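Local coordinates for protein 4'-phospho-dehydrooxetanocin synthase (Bacillus megaterium, PDB 5UL3) that catalyses the oxidative ring contraction of dAMP to an oxetane aldehyde in oxetanocin A biosynthesis, as a cobalamin-dependent radical S-adenosylmethionine enzyme, at residues D602-L614 with T714-W728. Residues are numbered along the deposited sequence; the frame is centred on the assembly and turned at random. Where two conformers were deposited one is given.
Sequences DSNFGVMYTIKSL and TDSEDHRLHNTLKRW
Asn604 OD1 lies at the NE1 edge of the Trp728 indole, slightly out of the ring plane, with the amide and ring planes only 21° apart. Trp728 NE1 donates to Asn604 OD1 at 3.0 Å, in the carbonyl plane of Asn604, with an N-H...O angle of 150°. Val607 CG2 comes obliquely to the indole and lies 3.8 Å from Trp728 CB. Met697 and Leu701 of helix 683-709 also touch Trp728. Beyond the indole, Val607 is a knob in a hole formed by Leu721, Thr724, Leu725 and Trp728. Its CG1, anti to the backbone N (chi1 176°), turns to Leu725 CD2 at 4.0 Å, while CG2 rests 3.3 Å from Thr724 O. The reciprocal knob is Leu721, set among Val607, Thr610, Ile611 and Leu614. Its CD2 lies 4.0 Å from Leu614 CD1. Thr610 OG1 touches Arg720 CG. Asp715 OD1 accepts from Ser716 N and Leu721 N, and OD2 from His722 N, which ties the start of helix 720-730 to the loop before it. The helical segments 602-614 and 720-728 run antiparallel in the C-terminal helix bundle, their axes 8.7 Å apart at closest approach. The Thr610 and Thr724 hydroxyls donate to Gly606 O (2.7 Å from Thr610 OG1) and Arg720 O of their own helices. Mainly their carbon atoms therefore pack across the contact, leaving mainly apolar knobs-into-holes packing with the indole bond at one end.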
ATOM      1  N   ASP A 602     -14.700 -19.469  -4.637  1.00 31.46           N
ATOM      2  CA  ASP A 602     -15.374 -19.690  -3.361  1.00 29.14           C
ATOM      3  C   ASP A 602     -15.363 -21.166  -2.970  1.00 30.63           C
ATOM      4  O   ASP A 602     -15.220 -21.501  -1.787  1.00 30.09           O
ATOM      5  CB  ASP A 602     -16.817 -19.175  -3.433  1.00 34.30           C
ATOM      6  CG  ASP A 602     -16.902 -17.651  -3.546  1.00 36.98           C
ATOM      7  OD1 ASP A 602     -15.873 -16.965  -3.373  1.00 35.31           O
ATOM      8  OD2 ASP A 602     -18.012 -17.139  -3.812  1.00 41.38           O
ATOM      9  N   SER A 603     -15.504 -22.058  -3.958  0.50 28.09           N
ATOM     10  CA  SER A 603     -15.606 -23.495  -3.717  0.50 29.17           C
ATOM     11  C   SER A 603     -14.296 -24.115  -3.246  0.50 28.18           C
ATOM     12  O   SER A 603     -14.314 -25.196  -2.644  0.50 26.78           O
ATOM     13  CB  SER A 603     -16.080 -24.203  -4.992  0.50 27.44           C
ATOM     14  OG  SER A 603     -15.085 -24.196  -6.012  0.50 23.03           O
ATOM     15  N   ASN A 604     -13.165 -23.472  -3.516  1.00 29.56           N
ATOM     16  CA  ASN A 604     -11.856 -23.988  -3.138  1.00 29.93           C
ATOM     17  C   ASN A 604     -11.222 -23.210  -2.006  1.00 26.86           C
ATOM     18  O   ASN A 604     -10.123 -23.568  -1.568  1.00 27.35           O
ATOM     19  CB  ASN A 604     -10.907 -23.961  -4.337  1.00 25.99           C
ATOM     20  CG  ASN A 604     -11.380 -24.838  -5.463  1.00 27.49           C
ATOM     21  OD1 ASN A 604     -11.838 -25.951  -5.235  1.00 29.17           O
ATOM     22  ND2 ASN A 604     -11.277 -24.340  -6.688  1.00 26.02           N
ATOM     23  N   PHE A 605     -11.886 -22.156  -1.530  1.00 26.68           N
ATOM     24  CA  PHE A 605     -11.220 -21.188  -0.668  1.00 29.04           C
ATOM     25  C   PHE A 605     -10.771 -21.820   0.644  1.00 28.82           C
ATOM     26  O   PHE A 605      -9.639 -21.606   1.088  1.00 29.30           O
ATOM     27  CB  PHE A 605     -12.138 -20.000  -0.390  1.00 30.54           C
ATOM     28  CG  PHE A 605     -11.503 -18.980   0.499  1.00 30.58           C
ATOM     29  CD1 PHE A 605     -10.707 -17.989  -0.042  1.00 38.07           C
ATOM     30  CD2 PHE A 605     -11.650 -19.046   1.874  1.00 33.84           C
ATOM     31  CE1 PHE A 605     -10.090 -17.059   0.779  1.00 46.64           C
ATOM     32  CE2 PHE A 605     -11.039 -18.121   2.696  1.00 40.55           C
ATOM     33  CZ  PHE A 605     -10.259 -17.130   2.145  1.00 33.43           C
ATOM     34  N   GLY A 606     -11.651 -22.590   1.284  1.00 27.85           N
ATOM     35  CA  GLY A 606     -11.329 -23.106   2.612  1.00 31.66           C
ATOM     36  C   GLY A 606     -10.134 -24.039   2.597  1.00 32.48           C
ATOM     37  O   GLY A 606      -9.205 -23.901   3.405  1.00 29.25           O
ATOM     38  N   VAL A 607     -10.134 -24.996   1.669  1.00 26.91           N
ATOM     39  CA  VAL A 607      -9.039 -25.956   1.575  1.00 29.19           C
ATOM     40  C   VAL A 607      -7.750 -25.260   1.141  1.00 29.03           C
ATOM     41  O   VAL A 607      -6.679 -25.500   1.708  1.00 28.47           O
ATOM     42  CB  VAL A 607      -9.411 -27.105   0.617  1.00 33.83           C
ATOM     43  CG1 VAL A 607      -8.247 -28.044   0.442  1.00 35.89           C
ATOM     44  CG2 VAL A 607     -10.615 -27.866   1.134  1.00 37.99           C
ATOM     45  N   MET A 608      -7.822 -24.392   0.126  1.00 26.91           N
ATOM     46  CA  MET A 608      -6.597 -23.729  -0.319  1.00 31.87           C
ATOM     47  C   MET A 608      -6.076 -22.728   0.709  1.00 28.05           C
ATOM     48  O   MET A 608      -4.852 -22.570   0.858  1.00 29.92           O
ATOM     49  CB  MET A 608      -6.812 -23.049  -1.672  1.00 30.71           C
ATOM     50  CG  MET A 608      -7.041 -24.037  -2.806  1.00 30.76           C
ATOM     51  SD  MET A 608      -5.971 -25.497  -2.795  1.00 32.06           S
ATOM     52  CE  MET A 608      -4.336 -24.740  -2.819  1.00 33.37           C
ATOM     53  N   TYR A 609      -6.968 -22.050   1.437  1.00 28.24           N
ATOM     54  CA  TYR A 609      -6.502 -21.209   2.534  1.00 31.15           C
ATOM     55  C   TYR A 609      -5.767 -22.043   3.576  1.00 31.45           C
ATOM     56  O   TYR A 609      -4.722 -21.632   4.097  1.00 29.96           O
ATOM     57  CB  TYR A 609      -7.679 -20.476   3.176  1.00 31.81           C
ATOM     58  CG  TYR A 609      -7.326 -19.657   4.405  1.00 33.44           C
ATOM     59  CD1 TYR A 609      -6.956 -18.324   4.289  1.00 44.10           C
ATOM     60  CD2 TYR A 609      -7.380 -20.214   5.679  1.00 46.47           C
ATOM     61  CE1 TYR A 609      -6.639 -17.569   5.409  1.00 53.83           C
ATOM     62  CE2 TYR A 609      -7.066 -19.467   6.802  1.00 49.92           C
ATOM     63  CZ  TYR A 609      -6.699 -18.146   6.661  1.00 55.86           C
ATOM     64  OH  TYR A 609      -6.387 -17.399   7.776  1.00 71.20           O
ATOM     65  N   THR A 610      -6.297 -23.223   3.886  1.00 25.03           N
ATOM     66  CA  THR A 610      -5.670 -24.076   4.894  1.00 30.34           C
ATOM     67  C   THR A 610      -4.295 -24.558   4.436  1.00 29.07           C
ATOM     68  O   THR A 610      -3.330 -24.535   5.210  1.00 28.49           O
ATOM     69  CB  THR A 610      -6.583 -25.258   5.201  1.00 30.17           C
ATOM     70  OG1 THR A 610      -7.857 -24.764   5.626  1.00 28.60           O
ATOM     71  CG2 THR A 610      -5.978 -26.137   6.313  1.00 29.60           C
ATOM     72  N   ILE A 611      -4.191 -25.000   3.181  1.00 26.47           N
ATOM     73  CA  ILE A 611      -2.907 -25.418   2.619  1.00 27.09           C
ATOM     74  C   ILE A 611      -1.905 -24.276   2.681  1.00 31.67           C
ATOM     75  O   ILE A 611      -0.739 -24.462   3.056  1.00 29.49           O
ATOM     76  CB  ILE A 611      -3.111 -25.922   1.182  1.00 24.96           C
ATOM     77  CG1 ILE A 611      -3.793 -27.302   1.209  1.00 25.66           C
ATOM     78  CG2 ILE A 611      -1.785 -25.935   0.392  1.00 24.66           C
ATOM     79  CD1 ILE A 611      -4.310 -27.753  -0.128  1.00 27.58           C
ATOM     80  N   LYS A 612      -2.347 -23.070   2.329  1.00 24.58           N
ATOM     81  CA  LYS A 612      -1.451 -21.918   2.375  1.00 31.11           C
ATOM     82  C   LYS A 612      -1.013 -21.618   3.804  1.00 29.82           C
ATOM     83  O   LYS A 612       0.157 -21.296   4.051  1.00 36.35           O
ATOM     84  CB  LYS A 612      -2.153 -20.710   1.746  1.00 29.69           C
ATOM     85  CG  LYS A 612      -1.247 -19.616   1.207  1.00 47.01           C
ATOM     86  CD  LYS A 612      -1.948 -18.909   0.028  1.00 57.24           C
ATOM     87  CE  LYS A 612      -3.483 -18.974   0.160  1.00 59.93           C
ATOM     88  NZ  LYS A 612      -4.237 -18.297  -0.946  1.00 67.38           N
ATOM     89  N   SER A 613      -1.945 -21.715   4.755  0.50 28.03           N
ATOM     90  CA  SER A 613      -1.630 -21.483   6.161  0.50 32.68           C
ATOM     91  C   SER A 613      -0.634 -22.512   6.691  0.50 35.07           C
ATOM     92  O   SER A 613       0.299 -22.162   7.424  0.50 34.65           O
ATOM     93  CB  SER A 613      -2.913 -21.513   6.991  0.50 34.29           C
ATOM     94  OG  SER A 613      -2.638 -21.399   8.373  0.50 37.51           O
ATOM     95  N   LEU A 614      -0.825 -23.789   6.348  1.00 30.23           N
ATOM     96  CA  LEU A 614       0.126 -24.816   6.770  1.00 34.47           C
ATOM     97  C   LEU A 614       1.487 -24.600   6.130  1.00 30.15           C
ATOM     98  O   LEU A 614       2.520 -24.856   6.762  1.00 32.64           O
ATOM     99  CB  LEU A 614      -0.403 -26.210   6.417  1.00 29.40           C
ATOM    100  CG  LEU A 614      -1.640 -26.643   7.194  1.00 31.98           C
ATOM    101  CD1 LEU A 614      -2.232 -27.888   6.562  1.00 30.78           C
ATOM    102  CD2 LEU A 614      -1.282 -26.912   8.652  1.00 29.61           C
ATOM    103  N   THR A 714       1.502 -32.690   7.750  1.00 28.20           N
ATOM    104  CA  THR A 714       1.001 -32.603   9.114  1.00 32.06           C
ATOM    105  C   THR A 714      -0.118 -31.580   9.200  1.00 32.38           C
ATOM    106  O   THR A 714       0.028 -30.460   8.705  1.00 33.65           O
ATOM    107  CB  THR A 714       2.116 -32.212  10.091  1.00 33.05           C
ATOM    108  OG1 THR A 714       3.222 -33.114   9.951  1.00 33.40           O
ATOM    109  CG2 THR A 714       1.594 -32.259  11.513  1.00 41.17           C
ATOM    110  N   ASP A 715      -1.221 -31.960   9.841  1.00 31.05           N
ATOM    111  CA  ASP A 715      -2.365 -31.075  10.014  1.00 33.61           C
ATOM    112  C   ASP A 715      -2.120 -30.103  11.155  1.00 36.67           C
ATOM    113  O   ASP A 715      -1.221 -30.279  11.981  1.00 38.59           O
ATOM    114  CB  ASP A 715      -3.631 -31.880  10.305  1.00 30.81           C
ATOM    115  CG  ASP A 715      -4.895 -31.220   9.753  1.00 32.29           C
ATOM    116  OD1 ASP A 715      -4.899 -29.975   9.560  1.00 31.66           O
ATOM    117  OD2 ASP A 715      -5.881 -31.960   9.513  1.00 31.93           O
ATOM    118  N   SER A 716      -2.956 -29.074  11.213  1.00 34.05           N
ATOM    119  CA  SER A 716      -2.948 -28.189  12.361  1.00 38.64           C
ATOM    120  C   SER A 716      -3.535 -28.906  13.574  1.00 39.12           C
ATOM    121  O   SER A 716      -4.115 -29.994  13.475  1.00 36.63           O
ATOM    122  CB  SER A 716      -3.737 -26.915  12.065  1.00 38.76           C
ATOM    123  OG  SER A 716      -5.112 -27.223  11.897  1.00 38.10           O
ATOM    124  N   GLU A 717      -3.384 -28.275  14.741  1.00 44.06           N
ATOM    125  CA  GLU A 717      -3.860 -28.900  15.970  1.00 40.20           C
ATOM    126  C   GLU A 717      -5.377 -29.065  15.972  1.00 42.81           C
ATOM    127  O   GLU A 717      -5.892 -30.042  16.529  1.00 42.65           O
ATOM    128  CB  GLU A 717      -3.389 -28.087  17.180  1.00 52.95           C
ATOM    129  CG  GLU A 717      -3.987 -28.503  18.513  1.00 63.07           C
ATOM    130  CD  GLU A 717      -3.393 -27.732  19.687  1.00 99.66           C
ATOM    131  OE1 GLU A 717      -2.253 -28.050  20.095  1.00105.03           O
ATOM    132  OE2 GLU A 717      -4.062 -26.804  20.195  1.00 94.76           O
ATOM    133  N   ASP A 718      -6.106 -28.147  15.334  1.00 41.54           N
ATOM    134  CA  ASP A 718      -7.560 -28.235  15.255  1.00 47.54           C
ATOM    135  C   ASP A 718      -8.054 -29.032  14.044  1.00 45.68           C
ATOM    136  O   ASP A 718      -9.251 -28.993  13.743  1.00 42.37           O
ATOM    137  CB  ASP A 718      -8.183 -26.833  15.246  1.00 45.03           C
ATOM    138  CG  ASP A 718      -7.555 -25.913  14.214  1.00 53.93           C
ATOM    139  OD1 ASP A 718      -6.689 -26.376  13.442  1.00 50.97           O
ATOM    140  OD2 ASP A 718      -7.926 -24.719  14.176  1.00 59.41           O
ATOM    141  N   HIS A 719      -7.165 -29.749  13.351  1.00 37.02           N
ATOM    142  CA  HIS A 719      -7.542 -30.626  12.239  1.00 35.48           C
ATOM    143  C   HIS A 719      -8.226 -29.862  11.108  1.00 34.50           C
ATOM    144  O   HIS A 719      -9.182 -30.347  10.503  1.00 32.97           O
ATOM    145  CB  HIS A 719      -8.424 -31.772  12.736  1.00 42.57           C
ATOM    146  CG  HIS A 719      -7.801 -32.538  13.852  1.00 49.15           C
ATOM    147  ND1 HIS A 719      -6.989 -33.631  13.638  1.00 48.52           N
ATOM    148  CD2 HIS A 719      -7.818 -32.333  15.190  1.00 52.39           C
ATOM    149  CE1 HIS A 719      -6.557 -34.086  14.800  1.00 51.24           C
ATOM    150  NE2 HIS A 719      -7.045 -33.317  15.757  1.00 52.47           N
ATOM    151  N   ARG A 720      -7.705 -28.676  10.797  1.00 33.23           N
ATOM    152  CA  ARG A 720      -8.338 -27.827   9.794  1.00 32.01           C
ATOM    153  C   ARG A 720      -8.271 -28.443   8.396  1.00 32.49           C
ATOM    154  O   ARG A 720      -9.250 -28.370   7.637  1.00 31.68           O
ATOM    155  CB  ARG A 720      -7.692 -26.440   9.807  1.00 43.00           C
ATOM    156  CG  ARG A 720      -8.349 -25.431   8.866  1.00 47.49           C
ATOM    157  CD  ARG A 720      -9.683 -24.943   9.408  1.00 63.95           C
ATOM    158  NE  ARG A 720      -9.525 -24.218  10.667  1.00 70.90           N
ATOM    159  CZ  ARG A 720      -9.312 -22.909  10.753  1.00 74.49           C
ATOM    160  NH1 ARG A 720      -9.227 -22.175   9.651  1.00 80.33           N
ATOM    161  NH2 ARG A 720      -9.181 -22.332  11.943  1.00 71.22           N
ATOM    162  N   LEU A 721      -7.134 -29.043   8.020  1.00 31.31           N
ATOM    163  CA  LEU A 721      -7.064 -29.633   6.687  1.00 27.92           C
ATOM    164  C   LEU A 721      -7.992 -30.840   6.577  1.00 28.93           C
ATOM    165  O   LEU A 721      -8.698 -30.996   5.575  1.00 27.33           O
ATOM    166  CB  LEU A 721      -5.627 -30.021   6.326  1.00 27.17           C
ATOM    167  CG  LEU A 721      -5.435 -30.458   4.866  1.00 27.05           C
ATOM    168  CD1 LEU A 721      -5.888 -29.378   3.882  1.00 28.07           C
ATOM    169  CD2 LEU A 721      -3.980 -30.843   4.557  1.00 30.83           C
ATOM    170  N   HIS A 722      -8.010 -31.701   7.593  1.00 32.02           N
ATOM    171  CA  HIS A 722      -8.972 -32.800   7.591  1.00 31.30           C
ATOM    172  C   HIS A 722     -10.397 -32.275   7.443  1.00 28.27           C
ATOM    173  O   HIS A 722     -11.169 -32.761   6.607  1.00 30.94           O
ATOM    174  CB  HIS A 722      -8.847 -33.626   8.869  1.00 33.79           C
ATOM    175  CG  HIS A 722      -9.897 -34.691   8.989  1.00 41.58           C
ATOM    176  ND1 HIS A 722     -11.024 -34.544   9.773  1.00 46.69           N
ATOM    177  CD2 HIS A 722     -10.006 -35.905   8.400  1.00 47.25           C
ATOM    178  CE1 HIS A 722     -11.773 -35.627   9.674  1.00 41.36           C
ATOM    179  NE2 HIS A 722     -11.179 -36.469   8.846  1.00 47.55           N
ATOM    180  N   ASN A 723     -10.754 -31.263   8.234  1.00 30.44           N
ATOM    181  CA  ASN A 723     -12.131 -30.766   8.224  1.00 34.52           C
ATOM    182  C   ASN A 723     -12.486 -30.118   6.890  1.00 36.06           C
ATOM    183  O   ASN A 723     -13.566 -30.369   6.344  1.00 32.56           O
ATOM    184  CB  ASN A 723     -12.356 -29.772   9.365  1.00 37.89           C
ATOM    185  CG  ASN A 723     -12.307 -30.427  10.741  1.00 42.14           C
ATOM    186  OD1 ASN A 723     -12.492 -31.636  10.876  1.00 42.55           O
ATOM    187  ND2 ASN A 723     -12.061 -29.621  11.768  1.00 45.27           N
ATOM    188  N   THR A 724     -11.607 -29.261   6.352  1.00 33.79           N
ATOM    189  CA  THR A 724     -11.944 -28.617   5.083  1.00 29.87           C
ATOM    190  C   THR A 724     -11.937 -29.606   3.920  1.00 30.08           C
ATOM    191  O   THR A 724     -12.754 -29.476   3.002  1.00 28.37           O
ATOM    192  CB  THR A 724     -11.010 -27.428   4.789  1.00 35.87           C
ATOM    193  OG1 THR A 724      -9.640 -27.858   4.711  1.00 34.63           O
ATOM    194  CG2 THR A 724     -11.163 -26.347   5.864  1.00 36.01           C
ATOM    195  N   LEU A 725     -11.050 -30.605   3.931  1.00 28.69           N
ATOM    196  CA  LEU A 725     -11.102 -31.627   2.887  1.00 30.02           C
ATOM    197  C   LEU A 725     -12.430 -32.383   2.931  1.00 31.06           C
ATOM    198  O   LEU A 725     -13.087 -32.568   1.899  1.00 30.89           O
ATOM    199  CB  LEU A 725      -9.929 -32.604   3.034  1.00 31.48           C
ATOM    200  CG  LEU A 725      -8.527 -32.185   2.569  1.00 26.42           C
ATOM    201  CD1 LEU A 725      -7.520 -33.271   3.000  1.00 26.55           C
ATOM    202  CD2 LEU A 725      -8.508 -32.001   1.070  1.00 30.58           C
ATOM    203  N   LYS A 726     -12.841 -32.817   4.126  1.00 31.93           N
ATOM    204  CA  LYS A 726     -14.086 -33.574   4.256  1.00 31.43           C
ATOM    205  C   LYS A 726     -15.265 -32.777   3.716  1.00 33.39           C
ATOM    206  O   LYS A 726     -16.091 -33.303   2.958  1.00 33.72           O
ATOM    207  CB  LYS A 726     -14.321 -33.945   5.725  1.00 34.02           C
ATOM    208  CG  LYS A 726     -15.575 -34.780   5.953  1.00 35.30           C
ATOM    209  CD  LYS A 726     -15.735 -35.099   7.431  1.00 39.95           C
ATOM    210  CE  LYS A 726     -16.837 -36.148   7.629  1.00 55.38           C
ATOM    211  NZ  LYS A 726     -16.996 -36.533   9.059  1.00 65.85           N
ATOM    212  N   ARG A 727     -15.340 -31.496   4.081  1.00 32.28           N
ATOM    213  CA  ARG A 727     -16.393 -30.628   3.571  1.00 33.49           C
ATOM    214  C   ARG A 727     -16.298 -30.465   2.059  1.00 35.37           C
ATOM    215  O   ARG A 727     -17.319 -30.511   1.360  1.00 33.40           O
ATOM    216  CB  ARG A 727     -16.314 -29.270   4.269  1.00 34.93           C
ATOM    217  CG  ARG A 727     -17.482 -28.345   3.987  1.00 51.08           C
ATOM    218  CD  ARG A 727     -17.342 -27.072   4.807  1.00 56.42           C
ATOM    219  NE  ARG A 727     -16.864 -27.396   6.147  1.00 74.24           N
ATOM    220  CZ  ARG A 727     -17.654 -27.716   7.168  1.00 76.49           C
ATOM    221  NH1 ARG A 727     -17.124 -28.011   8.348  1.00 68.75           N
ATOM    222  NH2 ARG A 727     -18.972 -27.739   7.008  1.00 84.21           N
ATOM    223  N   TRP A 728     -15.080 -30.279   1.532  1.00 29.19           N
ATOM    224  CA  TRP A 728     -14.916 -30.106   0.086  1.00 29.85           C
ATOM    225  C   TRP A 728     -15.483 -31.296  -0.683  1.00 35.24           C
ATOM    226  O   TRP A 728     -16.233 -31.127  -1.655  1.00 34.28           O
ATOM    227  CB  TRP A 728     -13.441 -29.902  -0.276  1.00 26.49           C
ATOM    228  CG  TRP A 728     -13.275 -29.392  -1.697  1.00 26.79           C
ATOM    229  CD1 TRP A 728     -13.157 -28.086  -2.089  1.00 28.69           C
ATOM    230  CD2 TRP A 728     -13.253 -30.173  -2.900  1.00 28.42           C
ATOM    231  NE1 TRP A 728     -13.051 -28.007  -3.462  1.00 26.98           N
ATOM    232  CE2 TRP A 728     -13.109 -29.272  -3.985  1.00 24.16           C
ATOM    233  CE3 TRP A 728     -13.335 -31.543  -3.171  1.00 26.82           C
ATOM    234  CZ2 TRP A 728     -13.038 -29.700  -5.309  1.00 28.75           C
ATOM    235  CZ3 TRP A 728     -13.270 -31.965  -4.489  1.00 32.71           C
ATOM    236  CH2 TRP A 728     -13.124 -31.047  -5.541  1.00 32.45           C
TER